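Local atomic coordinates of putative tagatose-6-phosphate ketose/aldose isomerase (Escherichia coli, PDB entry 3C3J), a protein that is a putative isomerase of the SIS family, with two SIS domains, each built round a five-stranded parallel beta-sheet flanked by helices. Residues 225-236 with 253-264. Numbering follows the deposited sequence.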
# COMPACT_ATOMS: atom_id res chain seq x y z
N LYS A 225 22.20 7.66 1.46
CA LYS A 225 22.04 6.22 1.24
C LYS A 225 20.57 5.78 1.27
O LYS A 225 20.23 4.65 0.88
CB LYS A 225 22.73 5.46 2.36
CG LYS A 225 24.24 5.72 2.45
CD LYS A 225 25.00 4.91 1.44
CE LYS A 225 26.51 4.86 1.81
NZ LYS A 225 26.73 4.31 3.19
N ARG A 226 19.71 6.64 1.78
CA ARG A 226 18.27 6.36 1.85
C ARG A 226 17.52 7.59 1.43
O ARG A 226 17.92 8.72 1.77
CB ARG A 226 17.83 5.96 3.25
CG ARG A 226 18.58 4.75 3.81
CD ARG A 226 18.15 4.40 5.21
NE ARG A 226 18.72 3.12 5.65
CZ ARG A 226 18.50 2.55 6.84
NH1 ARG A 226 19.06 1.39 7.13
NH2 ARG A 226 17.72 3.14 7.74
N ILE A 227 16.44 7.38 0.69
CA ILE A 227 15.51 8.43 0.39
C ILE A 227 14.11 8.00 0.79
O ILE A 227 13.72 6.86 0.58
CB ILE A 227 15.58 8.88 -1.10
CG1 ILE A 227 14.62 10.05 -1.34
CG2 ILE A 227 15.28 7.74 -2.04
CD1 ILE A 227 14.90 10.80 -2.62
N VAL A 228 13.38 8.93 1.41
CA VAL A 228 12.01 8.70 1.80
C VAL A 228 11.16 9.81 1.22
O VAL A 228 11.43 11.00 1.47
CB VAL A 228 11.78 8.69 3.32
CG1 VAL A 228 10.28 8.24 3.61
CG2 VAL A 228 12.78 7.82 4.02
N TYR A 229 10.13 9.42 0.47
CA TYR A 229 9.11 10.38 0.03
C TYR A 229 7.85 10.22 0.85
O TYR A 229 7.38 9.09 1.06
CB TYR A 229 8.77 10.16 -1.46
CG TYR A 229 9.85 10.60 -2.43
CD1 TYR A 229 9.91 11.92 -2.88
CD2 TYR A 229 10.74 9.68 -2.96
CE1 TYR A 229 10.87 12.32 -3.82
CE2 TYR A 229 11.70 10.06 -3.89
CZ TYR A 229 11.76 11.39 -4.31
OH TYR A 229 12.70 11.76 -5.24
N LEU A 230 7.27 11.35 1.26
CA LEU A 230 6.05 11.38 2.09
C LEU A 230 4.96 12.23 1.45
O LEU A 230 5.22 13.33 0.94
CB LEU A 230 6.35 11.91 3.50
CG LEU A 230 7.45 11.23 4.33
CD1 LEU A 230 7.73 11.96 5.66
CD2 LEU A 230 7.07 9.77 4.60
N GLY A 231 3.74 11.70 1.43
CA GLY A 231 2.58 12.44 0.93
C GLY A 231 1.30 11.89 1.54
O GLY A 231 1.19 10.68 1.74
N SER A 232 0.35 12.76 1.84
CA SER A 232 -0.90 12.36 2.48
C SER A 232 -1.92 11.91 1.46
O SER A 232 -1.95 12.38 0.31
CB SER A 232 -1.50 13.49 3.34
OG SER A 232 -0.68 13.81 4.45
N GLY A 233 -2.78 10.98 1.86
CA GLY A 233 -3.89 10.56 1.00
C GLY A 233 -3.35 9.98 -0.28
O GLY A 233 -2.38 9.20 -0.26
N GLY A 234 -3.91 10.41 -1.41
CA GLY A 234 -3.45 9.98 -2.72
C GLY A 234 -2.02 10.40 -3.10
O GLY A 234 -1.41 9.77 -3.95
N LEU A 235 -1.49 11.44 -2.46
CA LEU A 235 -0.10 11.81 -2.70
C LEU A 235 0.88 10.78 -2.19
O LEU A 235 2.05 10.80 -2.58
CB LEU A 235 0.24 13.17 -2.11
CG LEU A 235 -0.45 14.37 -2.74
CD1 LEU A 235 -0.11 15.64 -1.93
CD2 LEU A 235 -0.09 14.53 -4.24
N GLN A 236 0.43 9.87 -1.32
CA GLN A 236 1.25 8.73 -0.97
C GLN A 236 1.59 7.90 -2.23
O GLN A 236 2.71 7.38 -2.37
CB GLN A 236 0.64 7.87 0.15
CG GLN A 236 1.63 6.79 0.56
CD GLN A 236 1.21 5.87 1.68
OE1 GLN A 236 0.11 6.00 2.29
NE2 GLN A 236 2.08 4.90 1.95
N LYS A 253 20.97 1.15 -5.75
CA LYS A 253 22.03 1.68 -4.89
C LYS A 253 21.52 2.66 -3.86
O LYS A 253 22.02 2.71 -2.75
CB LYS A 253 23.16 2.28 -5.73
CG LYS A 253 23.84 1.24 -6.65
CD LYS A 253 24.29 -0.04 -5.92
CE LYS A 253 24.59 -1.17 -6.91
NZ LYS A 253 23.44 -1.41 -7.85
N LEU A 254 20.53 3.47 -4.22
CA LEU A 254 19.89 4.31 -3.22
C LEU A 254 18.62 3.62 -2.77
O LEU A 254 17.69 3.44 -3.58
CB LEU A 254 19.56 5.66 -3.85
CG LEU A 254 19.11 6.85 -3.00
CD1 LEU A 254 19.79 6.91 -1.60
CD2 LEU A 254 19.38 8.14 -3.80
N ALA A 255 18.59 3.20 -1.51
CA ALA A 255 17.39 2.60 -0.92
C ALA A 255 16.30 3.67 -0.88
O ALA A 255 16.54 4.80 -0.45
CB ALA A 255 17.68 2.07 0.51
N ALA A 256 15.09 3.31 -1.30
CA ALA A 256 13.98 4.28 -1.34
C ALA A 256 12.72 3.74 -0.65
O ALA A 256 12.38 2.56 -0.76
CB ALA A 256 13.68 4.72 -2.79
N PHE A 257 12.06 4.64 0.07
CA PHE A 257 10.90 4.32 0.92
C PHE A 257 9.82 5.36 0.66
O PHE A 257 10.10 6.46 0.19
CB PHE A 257 11.28 4.36 2.40
CG PHE A 257 12.47 3.53 2.73
CD1 PHE A 257 12.33 2.20 3.10
CD2 PHE A 257 13.75 4.07 2.66
CE1 PHE A 257 13.44 1.42 3.39
CE2 PHE A 257 14.87 3.29 2.95
CZ PHE A 257 14.71 1.97 3.31
N TYR A 258 8.59 5.00 0.97
CA TYR A 258 7.46 5.94 0.90
C TYR A 258 6.53 5.74 2.07
O TYR A 258 6.46 4.65 2.64
CB TYR A 258 6.66 5.74 -0.40
CG TYR A 258 6.12 4.34 -0.52
CD1 TYR A 258 4.82 4.03 -0.13
CD2 TYR A 258 6.93 3.31 -1.01
CE1 TYR A 258 4.33 2.72 -0.22
CE2 TYR A 258 6.44 1.99 -1.09
CZ TYR A 258 5.15 1.71 -0.70
OH TYR A 258 4.66 0.41 -0.80
N ASP A 259 5.76 6.76 2.38
CA ASP A 259 4.70 6.67 3.38
C ASP A 259 3.87 7.93 3.35
O ASP A 259 4.13 8.83 2.56
CB ASP A 259 5.27 6.48 4.79
CG ASP A 259 4.42 5.53 5.67
OD1 ASP A 259 3.16 5.59 5.69
OD2 ASP A 259 5.04 4.74 6.41
N SER A 260 2.86 7.98 4.21
CA SER A 260 2.15 9.21 4.47
C SER A 260 2.84 9.88 5.67
O SER A 260 3.45 9.20 6.47
CB SER A 260 0.69 8.97 4.79
OG SER A 260 0.58 8.26 5.99
N PRO A 261 2.78 11.21 5.75
CA PRO A 261 3.32 11.90 6.93
C PRO A 261 2.82 11.35 8.27
O PRO A 261 3.64 11.12 9.17
CB PRO A 261 2.89 13.36 6.69
CG PRO A 261 2.89 13.48 5.21
CD PRO A 261 2.37 12.15 4.70
N THR A 262 1.51 11.12 8.40
CA THR A 262 0.96 10.62 9.67
C THR A 262 1.30 9.13 9.90
O THR A 262 1.62 8.74 11.01
CB THR A 262 -0.54 10.87 9.77
OG1 THR A 262 -1.17 10.27 8.64
CG2 THR A 262 -0.85 12.39 9.77
N GLY A 263 1.27 8.33 8.84
CA GLY A 263 1.67 6.93 8.88
C GLY A 263 3.13 6.77 9.32
O GLY A 263 3.46 5.84 10.06
N PHE A 264 3.97 7.71 8.89
CA PHE A 264 5.42 7.67 9.15
C PHE A 264 5.77 7.62 10.64
O PHE A 264 6.76 7.00 11.02
CB PHE A 264 6.10 8.87 8.48
CG PHE A 264 7.58 8.70 8.23
CD1 PHE A 264 8.07 7.57 7.59
CD2 PHE A 264 8.47 9.70 8.58
CE1 PHE A 264 9.43 7.42 7.33
CE2 PHE A 264 9.84 9.57 8.32
CZ PHE A 264 10.32 8.42 7.70
O HOH W 1 -0.58 11.72 6.31
O HOH W 2 3.36 3.25 3.44
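Leu-230 lays CD2 over a face of the Phe-264 ring, a CH-pi contact 4.0 Å from its centroid, while its CD1 lies 3.8 Å from Phe-264 CD2. With Phe-257 and Gln-236, Leu-230 buries the most surface where strand 226-231 meets strand 255-259, a worked example of the beta-alpha-beta crossover, here joined through helix 235-249. The strands run parallel, 18° apart, and six backbone hydrogen bonds zip them from Ala-255 N on Lys-225 O (3.2 Å) to Gly-231 N on Asp-259 O (3.1 Å).

On the face of the sheet that carries Leu-230, chi1 of Phe-257 (-52°) sets the CE2 edge of its ring beside Arg-226 CB, 4.0 Å from CE2; Ile-227 O lies at the ring edge too. That ring also meets Phe-257 of the second subunit, and Arg-226 NH2 hydrogen-bonds Gly-252 O of the second subunit.

Gln-236 enters from the first turn of helix 235-249. Extended beyond CG, it brings NE2 to the edge of the Tyr-258 ring, 3.5 Å from CD1, with amide and ring planes 49° apart. The amide also lies against backbone, NE2 3.5 Å from Asp-259 CA and CD 3.7 Å from Ser-260 N. Ser-260 caps the following short helix, its OG accepting from Gly-263 N.

The six bonds thus use alternate peptide groups of strand 226-231, those of Arg-226 and Val-228 turning to strand 276-281. The face mixes apolar Val-228, Leu-230 and Phe-257 with charged Arg-226 and Asp-259, and Phe-257 and Arg-226 carry it to the second subunit.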